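Local coordinates for sulfur oxygenase/reductase (Halothiobacillus neapolitanus, PDB 6QPA), which probably catalyses the oxygen-dependent disproportionation of elemental sulfur at a non-haem iron site, as a sulfur oxygenase reductase, at residues 54-57 and 58-62; 284-287 and 288-292. All blocks are in the same frame, centred on the assembly; numbering follows the deposited sequence.

Contact 1 of 2, residues 54-57 and 58-62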
loop_
_atom_site.group_PDB
_atom_site.type_symbol
_atom_site.label_atom_id
_atom_site.label_comp_id
_atom_site.label_asym_id
_atom_site.label_seq_id
_atom_site.Cartn_x
_atom_site.Cartn_y
_atom_site.Cartn_z
ATOM N N HIS A 54 -4.108 -47.990 -4.532
ATOM C CA HIS A 54 -4.237 -48.200 -5.963
ATOM C C HIS A 54 -5.686 -47.951 -6.373
ATOM O O HIS A 54 -6.576 -48.667 -5.913
ATOM C CB HIS A 54 -3.818 -49.603 -6.369
ATOM C CG HIS A 54 -3.484 -49.710 -7.828
ATOM N ND1 HIS A 54 -4.410 -49.477 -8.822
ATOM C CD2 HIS A 54 -2.313 -49.975 -8.462
ATOM C CE1 HIS A 54 -3.829 -49.608 -10.003
ATOM N NE2 HIS A 54 -2.555 -49.908 -9.813
ATOM N N PRO A 55 -5.966 -46.949 -7.205
ATOM C CA PRO A 55 -7.356 -46.680 -7.613
ATOM C C PRO A 55 -7.952 -47.752 -8.527
ATOM O O PRO A 55 -9.170 -47.727 -8.755
ATOM C CB PRO A 55 -7.257 -45.332 -8.349
ATOM C CG PRO A 55 -5.901 -44.800 -8.026
ATOM C CD PRO A 55 -5.023 -45.982 -7.789
ATOM N N MET A 56 -7.128 -48.657 -9.061
ATOM C CA MET A 56 -7.558 -49.793 -9.879
ATOM C C MET A 56 -8.471 -49.347 -11.022
ATOM O O MET A 56 -9.592 -49.834 -11.193
ATOM C CB MET A 56 -8.220 -50.879 -9.016
ATOM C CG MET A 56 -7.191 -51.793 -8.364
ATOM S SD MET A 56 -7.874 -53.031 -7.237
ATOM C CE MET A 56 -8.965 -53.944 -8.339
ATOM N N ALA A 57 -7.950 -48.400 -11.812
ATOM C CA ALA A 57 -8.594 -47.951 -13.036
ATOM C C ALA A 57 -9.985 -47.388 -12.752
ATOM O O ALA A 57 -10.923 -47.560 -13.537
ATOM C CB ALA A 57 -8.641 -49.082 -14.075
ATOM N N GLY A 58 -10.119 -46.700 -11.618
ATOM C CA GLY A 58 -11.340 -45.995 -11.273
ATOM C C GLY A 58 -12.270 -46.720 -10.321
ATOM O O GLY A 58 -13.279 -46.132 -9.905
ATOM N N ARG A 59 -11.983 -47.986 -9.996
ATOM C CA ARG A 59 -12.775 -48.702 -8.998
ATOM C C ARG A 59 -12.739 -47.979 -7.656
ATOM O O ARG A 59 -13.748 -47.924 -6.952
ATOM C CB ARG A 59 -12.258 -50.132 -8.870
ATOM C CG ARG A 59 -12.784 -50.932 -7.705
ATOM C CD ARG A 59 -14.244 -51.273 -7.837
ATOM N NE ARG A 59 -14.662 -52.091 -6.708
ATOM C CZ ARG A 59 -15.095 -51.607 -5.549
ATOM N NH1 ARG A 59 -15.180 -50.288 -5.371
ATOM N NH2 ARG A 59 -15.439 -52.442 -4.568
ATOM N N TYR A 60 -11.602 -47.364 -7.317
ATOM C CA TYR A 60 -11.532 -46.491 -6.153
ATOM C C TYR A 60 -11.084 -45.113 -6.602
ATOM O O TYR A 60 -10.017 -44.625 -6.194
ATOM C CB TYR A 60 -10.585 -47.058 -5.098
ATOM C CG TYR A 60 -10.930 -48.469 -4.748
ATOM C CD1 TYR A 60 -12.038 -48.752 -3.956
ATOM C CD2 TYR A 60 -10.178 -49.528 -5.231
ATOM C CE1 TYR A 60 -12.384 -50.050 -3.641
ATOM C CE2 TYR A 60 -10.518 -50.842 -4.921
ATOM C CZ TYR A 60 -11.628 -51.087 -4.124
ATOM O OH TYR A 60 -11.975 -52.367 -3.795
ATOM N N GLY A 61 -11.905 -44.489 -7.451
ATOM C CA GLY A 61 -11.564 -43.235 -8.095
ATOM C C GLY A 61 -11.465 -42.056 -7.155
ATOM O O GLY A 61 -10.922 -41.017 -7.549
ATOM N N GLY A 62 -11.986 -42.179 -5.931
ATOM C CA GLY A 62 -11.789 -41.127 -4.953
ATOM C C GLY A 62 -10.416 -41.125 -4.321
ATOM O O GLY A 62 -10.037 -40.138 -3.696
#

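Contact 2 of 2, residues 284-287 and 288-292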
loop_
_atom_site.group_PDB
_atom_site.type_symbol
_atom_site.label_atom_id
_atom_site.label_comp_id
_atom_site.label_asym_id
_atom_site.label_seq_id
_atom_site.Cartn_x
_atom_site.Cartn_y
_atom_site.Cartn_z
ATOM N N ASN A 284 -8.036 -66.359 -12.928
ATOM C CA ASN A 284 -8.413 -67.719 -12.557
ATOM C C ASN A 284 -7.806 -68.171 -11.233
ATOM O O ASN A 284 -8.430 -68.948 -10.503
ATOM C CB ASN A 284 -8.027 -68.670 -13.682
ATOM C CG ASN A 284 -8.778 -68.364 -14.951
ATOM O OD1 ASN A 284 -9.979 -68.091 -14.914
ATOM N ND2 ASN A 284 -8.087 -68.388 -16.075
ATOM N N GLY A 285 -6.620 -67.689 -10.901
ATOM C CA GLY A 285 -5.938 -68.144 -9.717
ATOM C C GLY A 285 -6.182 -67.288 -8.490
ATOM O O GLY A 285 -5.971 -67.771 -7.378
ATOM N N VAL A 286 -6.618 -66.036 -8.660
ATOM C CA VAL A 286 -6.809 -65.148 -7.513
ATOM C C VAL A 286 -8.249 -64.638 -7.471
ATOM O O VAL A 286 -8.983 -64.920 -6.521
ATOM C CB VAL A 286 -5.811 -63.974 -7.522
ATOM C CG1 VAL A 286 -6.132 -62.990 -6.375
ATOM C CG2 VAL A 286 -4.380 -64.484 -7.406
ATOM N N LEU A 287 -8.671 -63.898 -8.500
ATOM C CA LEU A 287 -9.974 -63.239 -8.437
ATOM C C LEU A 287 -11.122 -64.230 -8.274
ATOM O O LEU A 287 -12.134 -63.903 -7.642
ATOM C CB LEU A 287 -10.199 -62.371 -9.680
ATOM C CG LEU A 287 -9.291 -61.132 -9.860
ATOM C CD1 LEU A 287 -9.734 -60.276 -11.036
ATOM C CD2 LEU A 287 -9.246 -60.293 -8.604
ATOM N N ALA A 288 -11.000 -65.422 -8.865
ATOM C CA ALA A 288 -12.041 -66.435 -8.811
ATOM C C ALA A 288 -12.273 -66.988 -7.412
ATOM O O ALA A 288 -13.284 -67.658 -7.201
ATOM C CB ALA A 288 -11.697 -67.596 -9.758
ATOM N N HIS A 289 -11.382 -66.725 -6.452
ATOM C CA HIS A 289 -11.481 -67.359 -5.146
ATOM C C HIS A 289 -11.796 -66.389 -4.024
ATOM O O HIS A 289 -11.713 -66.767 -2.850
ATOM C CB HIS A 289 -10.187 -68.109 -4.855
ATOM C CG HIS A 289 -9.834 -69.086 -5.929
ATOM N ND1 HIS A 289 -10.688 -70.101 -6.310
ATOM C CD2 HIS A 289 -8.727 -69.217 -6.695
ATOM C CE1 HIS A 289 -10.125 -70.810 -7.271
ATOM N NE2 HIS A 289 -8.937 -70.290 -7.528
ATOM N N LEU A 290 -12.170 -65.159 -4.351
ATOM C CA LEU A 290 -12.288 -64.092 -3.375
ATOM C C LEU A 290 -13.734 -63.823 -3.001
ATOM O O LEU A 290 -14.617 -63.776 -3.863
ATOM C CB LEU A 290 -11.676 -62.802 -3.911
ATOM C CG LEU A 290 -10.204 -62.859 -4.282
ATOM C CD1 LEU A 290 -9.761 -61.441 -4.713
ATOM C CD2 LEU A 290 -9.385 -63.367 -3.099
ATOM N N ASP A 291 -13.962 -63.634 -1.704
ATOM C CA ASP A 291 -15.170 -62.963 -1.238
ATOM C C ASP A 291 -15.025 -61.452 -1.264
ATOM O O ASP A 291 -16.016 -60.736 -1.440
ATOM C CB ASP A 291 -15.502 -63.398 0.181
ATOM C CG ASP A 291 -16.269 -64.690 0.217
ATOM O OD1 ASP A 291 -17.052 -64.922 -0.718
ATOM O OD2 ASP A 291 -16.081 -65.476 1.164
ATOM N N LYS A 292 -13.822 -60.951 -1.047
ATOM C CA LYS A 292 -13.621 -59.516 -0.942
ATOM C C LYS A 292 -12.260 -59.146 -1.505
ATOM O O LYS A 292 -11.274 -59.854 -1.282
ATOM C CB LYS A 292 -13.730 -59.063 0.524
ATOM C CG LYS A 292 -13.680 -57.541 0.719
ATOM C CD LYS A 292 -13.945 -57.160 2.184
ATOM C CE LYS A 292 -14.109 -55.646 2.330
ATOM N NZ LYS A 292 -14.493 -55.316 3.711
HETATM O O HOH W 1 -7.358 -71.710 -9.419
#

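Contact 1 of 2, residues 54-57 and 58-62
P55 and Y60 meet through the backbone: the carbonyl oxygen of P55 accepts a nearly straight hydrogen bond from the Y60 amide (P55 O to Y60 N 2.8 Å, N-H...O angle 174°). The G58 amide adds a weak bond to the same oxygen. Inside this loop M56 to R59 form a type I' beta turn, closed by R59 N to M56 O at 3.3 Å; the donor stands above the carbonyl plane of M56. A57 and G58, the two central residues, take the positive phi angles that define it. At the start of the turn, M56 N donates a hydrogen bond to H54 ND1 at 2.8 Å, in the plane of the imidazole.

Among the side chains, M56 and Y60 run side by side. With CG anti to the carbonyl carbon (chi1 -83°), M56 carries its sulfur to the rim of the phenol, SD lying 4.1 Å from Y60 CE2 near the ring plane, a Met-aromatic contact at the edge. R59 CG sits over one face of the same ring, toward its rim, 3.6 Å above the plane.

R59 NH1 reaches the G113 carbonyl of a second subunit, and A57 O accepts from K31 of a third. The loop follows strand 42-53 and precedes strand 74-82. Y60 meets Y295 of strand 290-305 edge-to-face, while H54 NE2 bonds to H266 O of helix 262-269 and H54 packs on the same strand.

Contact 2 of 2, residues 284-287 and 288-292
H289 has CG anti to its own carbonyl carbon (chi1 -55°), a torsion that folds the imidazole back over the end of the helix. CD2 thereby comes 3.2 Å from the carbonyl oxygen of G285, which lies at the ring edge, and A288 CB sits 4.3 Å above one face, over the ring centre. A water joins NE2 to the helix, at 2.8 Å from H289 NE2 and 3.2 Å from N284 O, to which it donates. ND1 is hydrogen-bonded to H171. An alanine in place of H289 would probably leave the water and H171 without their imidazole partner and open a gap beside A288.

At the helix end, the H289 amide N bonds to V286 O at 3.0 Å, with the donor 47° out of the carbonyl plane. The same V286 O has L290 CG 3.3 Å from it, and L290 CD1 meets L287 CD2 at 4.1 Å as the two leucines cross obliquely.

L287 to L290 form a type I beta turn at the C-terminal end of helix 276-287, the junction through which this helix passes into strand 290-305; just beyond it, D291 and K292 make a classic beta bulge opposite W166.

In the fold
From the N terminus, contact 1 comes first, where the chain leaves strand 42-53 and folds into a tight loop on its way to strand 74-82. Contact 2 follows far later, turning the chain from helix 276-287 into strand 290-305. The two are in series, neither nested nor crossed, with centres about 19 Å apart and nearest atoms about 6 Å apart without touching. They are linked through the antiparallel sheet: strand 290-305, which contact 2 introduces, pairs with strand 42-53, which ends at contact 1, and also with strand 159-167. Both turns also meet the second subunit, so these connections contribute to the packing of the 24-chain assembly.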